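Local structure of sulfur oxidation protein SOXB (Thermus thermophilus, 2WDD) at residues A[472-477]-A[546-551]; A[51-56]-A[375-380]. The protein probably hydrolyses the sulfur-sulfur bond of cysteine S-thiosulfonate in the Sox sulfur oxidation pathway, as a dimanganese enzyme of the 5'-nucleotidase family. All blocks are in the same frame, centred on the assembly; numbering follows the deposited sequence.

Overall arrangement
From the N terminus, the chain leaves strand 29-34, runs through the 51-56 loop and passes 318 residues before contact 2 closes at 375-380, just ahead of helix 380-392. Only afterwards does contact 1 open, at strand 472-476, to close on strand 548-550 near the C terminus. The two closures therefore follow in series, neither nested nor crossed. Contact 2 ties the N-terminal, metal-binding part of the chain to the 5'-nucleotidase C-terminal family region; contact 1 adds a late strand to a sheet of that region. Their centres lie about 11 Å apart, and Leu-377 of contact 2 packs on Tyr-474, Leu-476 and Val-550 of contact 1.

Contact 1 of 2, residues A[472-477]-A[546-551]; sequences LRYVLD and PNVKVI
Val-548, in the conformer described, lays its CG1 methyl over one face of the Tyr-474 ring, 3.7 Å from the centroid and 15° off the ring normal, a CH-pi contact between paired residues of two parallel strands. Its other branch, CG2, lies close beside CE2 of the same ring. Tyr-474 carries CG between its backbone N and carbonyl carbon (chi1 70°), a position that swings the ring toward the neighbouring strand. Next along this face comes Leu-476, whose CB lies 3.9 Å from Val-548 CG1; Leu-377 joins this apolar group from outside.

On the other face, Val-475 and Lys-549 lie side by side, the lysine's CB beside CG2 of the valine. Ile-551 crosses Val-475 at an angle, Ile-551 CD1 to Val-475 CG1 at 3.7 Å, and its CB packs against the Asp-477 carboxylate carbon. The acid's OD1 itself bonds to the backbone N of Asp-479.

Parallel pairing sets the backbone pattern: Tyr-474 and Leu-476 each give their N-H to one residue and their C=O to the residue two further on. Leu-476 N reaches Lys-549 O at 2.8 Å and 172°. At the end of the pairing, Asn-547 extends it with its side chain: ND2 donates to Leu-472 O at 2.8 Å, the acceptor in the amide plane but the donor well above the carbonyl plane. Asparagine suits this place because its short amide supplies an N-H one step beyond the first backbone bond, from Tyr-474 N to Asn-547 O.

Beta-branched and aromatic residues suit the extended backbone here. Five hydrogen bonds fix the register and apolar contacts add to them on both faces, so that 548-550 is joined to the sheet by parallel pairing with 472-476.

Contact 2 of 2, residues A[51-56]-A[375-380]; sequences NLIAPK and DTLYST
Asn-51 meets Asp-375 where two irregular loops join, and the carboxylate there closes an Asx turn and the wider Asx motif: Asp-375 OD2 accepts from the backbone N of Leu-377 and of Tyr-378, each at 2.9 Å. Tyr-555 OH also bonds to OD2. Aspartate suits the spot because its short side chain can fold back on its own turn while offering OD1 to the other loop.

Among the polar bonds between loops, Asn-51 ND2 donates to Asp-375 OD1 at 2.8 Å and 165°, on the syn side, with amide and carboxylate planes 85° apart. ND2 also donates to Arg-556 O. Thr-376 N reaches Asn-51 O at 3.1 Å along a bent path, from above the carbonyl plane.

Apolar contact is small. Ile-53 CD1 meets Leu-377 CD1 at 3.5 Å, the two side chains crossing at about a right angle; Leu-377 reaches on to strands 472-476 and 548-550. Loop 51-56 runs near the metal site, the Leu-52 side chain about 8 Å from that of manganese ligand His-288, whereas 375-380 belongs to the C-terminal family region.

The hydroxyl of Thr-376, held beside its own backbone N (chi1 -58°), accepts from the backbone of Ile-53, with Thr-376 OG1 2.9 Å from Ile-53 N.

Contact 1 of 2, residues A[472-477]-A[546-551]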
# COMPACT_ATOMS: atom_id res chain seq x y z
N LEU A 472 -15.48 20.49 1.71
CA LEU A 472 -14.66 21.54 1.15
C LEU A 472 -14.43 21.29 -0.34
O LEU A 472 -14.55 20.15 -0.82
CB LEU A 472 -13.32 21.52 1.92
CG LEU A 472 -12.05 22.22 1.44
CD1 LEU A 472 -11.17 22.48 2.65
CD2 LEU A 472 -11.34 21.33 0.44
N ARG A 473 -14.14 22.36 -1.06
CA ARG A 473 -13.81 22.31 -2.49
C ARG A 473 -12.60 23.23 -2.68
O ARG A 473 -12.48 24.24 -1.97
CB ARG A 473 -14.98 22.81 -3.34
CG ARG A 473 -16.01 21.75 -3.66
CD ARG A 473 -17.27 22.34 -4.28
NE ARG A 473 -17.01 23.03 -5.54
CZ ARG A 473 -17.25 22.52 -6.75
NH1 ARG A 473 -17.75 21.29 -6.86
NH2 ARG A 473 -17.00 23.23 -7.84
N TYR A 474 -11.71 22.88 -3.60
CA TYR A 474 -10.54 23.71 -3.84
C TYR A 474 -9.96 23.49 -5.22
O TYR A 474 -10.37 22.58 -5.94
CB TYR A 474 -9.47 23.50 -2.75
CG TYR A 474 -8.76 22.15 -2.76
CD1 TYR A 474 -7.45 22.04 -3.22
CD2 TYR A 474 -9.35 21.02 -2.20
CE1 TYR A 474 -6.76 20.83 -3.18
CE2 TYR A 474 -8.67 19.80 -2.16
CZ TYR A 474 -7.39 19.71 -2.67
OH TYR A 474 -6.73 18.48 -2.65
N VAL A 475 -9.05 24.38 -5.59
CA VAL A 475 -8.34 24.29 -6.85
C VAL A 475 -6.90 23.95 -6.49
O VAL A 475 -6.33 24.55 -5.57
CB VAL A 475 -8.41 25.61 -7.65
CG1 VAL A 475 -7.54 25.52 -8.89
CG2 VAL A 475 -9.84 25.92 -8.03
N LEU A 476 -6.35 22.96 -7.18
CA LEU A 476 -4.99 22.54 -6.94
C LEU A 476 -4.18 22.80 -8.19
O LEU A 476 -4.62 22.45 -9.29
CB LEU A 476 -4.94 21.03 -6.66
CG LEU A 476 -3.54 20.43 -6.55
CD1 LEU A 476 -2.88 20.88 -5.24
CD2 LEU A 476 -3.59 18.90 -6.66
N ASP A 477 -3.00 23.39 -8.02
CA ASP A 477 -2.08 23.59 -9.14
C ASP A 477 -0.77 22.94 -8.73
O ASP A 477 0.03 23.54 -8.03
CB ASP A 477 -1.85 25.07 -9.45
CG ASP A 477 -0.92 25.26 -10.65
OD1 ASP A 477 -0.33 24.26 -11.11
OD2 ASP A 477 -0.77 26.40 -11.12
N PRO A 546 -15.95 14.74 -7.68
CA PRO A 546 -14.69 15.31 -7.18
C PRO A 546 -14.86 16.73 -6.70
O PRO A 546 -15.57 17.54 -7.30
CB PRO A 546 -13.76 15.27 -8.39
CG PRO A 546 -14.38 14.31 -9.34
CD PRO A 546 -15.86 14.31 -9.08
N ASN A 547 -14.16 17.05 -5.62
CA ASN A 547 -14.25 18.38 -5.03
C ASN A 547 -13.00 19.21 -5.31
O ASN A 547 -12.76 20.22 -4.67
CB ASN A 547 -14.41 18.25 -3.52
CG ASN A 547 -13.23 17.56 -2.87
OD1 ASN A 547 -12.64 16.63 -3.44
ND2 ASN A 547 -12.85 18.04 -1.69
N VAL A 548 -12.21 18.76 -6.28
CA VAL A 548 -10.97 19.45 -6.62
C VAL A 548 -10.84 19.65 -8.12
O VAL A 548 -11.13 18.75 -8.90
CB VAL A 548 -9.72 18.71 -6.07
CG1 VAL A 548 -8.50 19.62 -6.12
CG2 VAL A 548 -9.97 18.21 -4.66
N LYS A 549 -10.38 20.83 -8.50
CA LYS A 549 -10.12 21.17 -9.90
C LYS A 549 -8.59 21.21 -10.00
O LYS A 549 -7.94 21.88 -9.20
CB LYS A 549 -10.72 22.54 -10.22
CG LYS A 549 -10.26 23.16 -11.53
CD LYS A 549 -11.13 24.37 -11.88
CE LYS A 549 -10.28 25.56 -12.31
NZ LYS A 549 -11.12 26.77 -12.61
N VAL A 550 -8.02 20.48 -10.95
CA VAL A 550 -6.58 20.41 -11.11
C VAL A 550 -6.06 21.20 -12.29
O VAL A 550 -6.29 20.84 -13.45
CB VAL A 550 -6.10 18.95 -11.19
CG1 VAL A 550 -4.58 18.89 -11.14
CG2 VAL A 550 -6.73 18.11 -10.09
N ILE A 551 -5.32 22.26 -12.00
CA ILE A 551 -4.77 23.09 -13.07
C ILE A 551 -3.75 22.28 -13.84
O ILE A 551 -2.88 21.63 -13.25
CB ILE A 551 -4.10 24.36 -12.50
CG1 ILE A 551 -5.08 25.18 -11.66
CG2 ILE A 551 -3.51 25.21 -13.64
CD1 ILE A 551 -6.37 25.53 -12.40

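Contact 2 of 2, residues A[51-56]-A[375-380]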
# COMPACT_ATOMS: atom_id res chain seq x y z
N ASN A 51 -6.06 8.50 -10.75
CA ASN A 51 -5.08 9.59 -10.93
C ASN A 51 -3.89 9.40 -10.01
O ASN A 51 -4.05 9.02 -8.84
CB ASN A 51 -5.68 10.96 -10.60
CG ASN A 51 -6.93 11.26 -11.39
OD1 ASN A 51 -6.86 11.82 -12.49
ND2 ASN A 51 -8.08 10.88 -10.84
N LEU A 52 -2.72 9.69 -10.57
CA LEU A 52 -1.46 9.73 -9.83
C LEU A 52 -0.80 11.02 -10.32
O LEU A 52 0.04 11.02 -11.21
CB LEU A 52 -0.58 8.52 -10.09
CG LEU A 52 -1.02 7.21 -9.42
CD1 LEU A 52 -0.16 6.05 -9.92
CD2 LEU A 52 -0.89 7.36 -7.90
N ILE A 53 -1.28 12.13 -9.78
CA ILE A 53 -0.85 13.46 -10.19
C ILE A 53 0.57 13.76 -9.75
O ILE A 53 0.96 13.49 -8.62
CB ILE A 53 -1.84 14.51 -9.71
CG1 ILE A 53 -3.21 14.25 -10.32
CG2 ILE A 53 -1.34 15.93 -9.99
CD1 ILE A 53 -4.36 14.93 -9.59
N ALA A 54 1.33 14.36 -10.66
CA ALA A 54 2.71 14.71 -10.37
C ALA A 54 3.04 16.04 -10.99
O ALA A 54 2.39 16.45 -11.95
CB ALA A 54 3.63 13.66 -10.94
N PRO A 55 4.06 16.73 -10.46
CA PRO A 55 4.46 17.97 -11.12
C PRO A 55 5.10 17.56 -12.45
O PRO A 55 5.52 16.42 -12.62
CB PRO A 55 5.52 18.54 -10.17
CG PRO A 55 6.10 17.35 -9.51
CD PRO A 55 4.99 16.33 -9.39
N LYS A 56 5.15 18.49 -13.39
CA LYS A 56 5.66 18.20 -14.72
C LYS A 56 6.92 17.32 -14.84
O LYS A 56 6.91 16.32 -15.56
CB LYS A 56 5.72 19.46 -15.58
CG LYS A 56 4.34 20.01 -15.89
CD LYS A 56 4.36 21.36 -16.59
CE LYS A 56 5.66 22.10 -16.34
NZ LYS A 56 5.69 23.35 -17.15
N ASP A 375 -6.40 7.15 -5.07
CA ASP A 375 -6.39 8.30 -5.97
C ASP A 375 -5.53 9.38 -5.33
O ASP A 375 -5.45 9.46 -4.11
CB ASP A 375 -7.80 8.86 -6.19
CG ASP A 375 -7.83 9.95 -7.27
OD1 ASP A 375 -7.61 9.58 -8.44
OD2 ASP A 375 -7.98 11.16 -6.95
N THR A 376 -4.95 10.27 -6.12
CA THR A 376 -4.19 11.35 -5.48
C THR A 376 -5.09 12.21 -4.58
O THR A 376 -4.66 12.65 -3.51
CB THR A 376 -3.56 12.26 -6.55
OG1 THR A 376 -2.71 11.48 -7.39
CG2 THR A 376 -2.74 13.39 -5.89
N LEU A 377 -6.29 12.51 -5.06
CA LEU A 377 -7.13 13.52 -4.42
C LEU A 377 -8.49 13.16 -3.88
O LEU A 377 -8.98 13.84 -2.96
CB LEU A 377 -7.35 14.67 -5.42
CG LEU A 377 -6.07 15.29 -6.00
CD1 LEU A 377 -6.45 16.27 -7.11
CD2 LEU A 377 -5.28 15.99 -4.90
N TYR A 378 -9.17 12.22 -4.52
CA TYR A 378 -10.56 11.99 -4.21
C TYR A 378 -10.96 10.54 -4.48
O TYR A 378 -10.50 9.93 -5.43
CB TYR A 378 -11.42 12.91 -5.11
CG TYR A 378 -12.89 12.55 -5.12
CD1 TYR A 378 -13.75 13.08 -4.18
CD2 TYR A 378 -13.40 11.69 -6.08
CE1 TYR A 378 -15.09 12.70 -4.15
CE2 TYR A 378 -14.74 11.30 -6.06
CZ TYR A 378 -15.58 11.83 -5.10
OH TYR A 378 -16.91 11.46 -5.07
N SER A 379 -11.86 10.01 -3.65
CA SER A 379 -12.37 8.67 -3.89
C SER A 379 -13.83 8.55 -3.44
O SER A 379 -14.29 9.28 -2.57
CB SER A 379 -11.52 7.61 -3.19
OG SER A 379 -11.90 7.49 -1.83
N THR A 380 -14.56 7.60 -4.02
CA THR A 380 -15.96 7.44 -3.60
C THR A 380 -16.05 6.81 -2.22
O THR A 380 -16.98 7.13 -1.46
CB THR A 380 -16.77 6.64 -4.62
OG1 THR A 380 -16.06 5.43 -4.92
CG2 THR A 380 -17.00 7.46 -5.89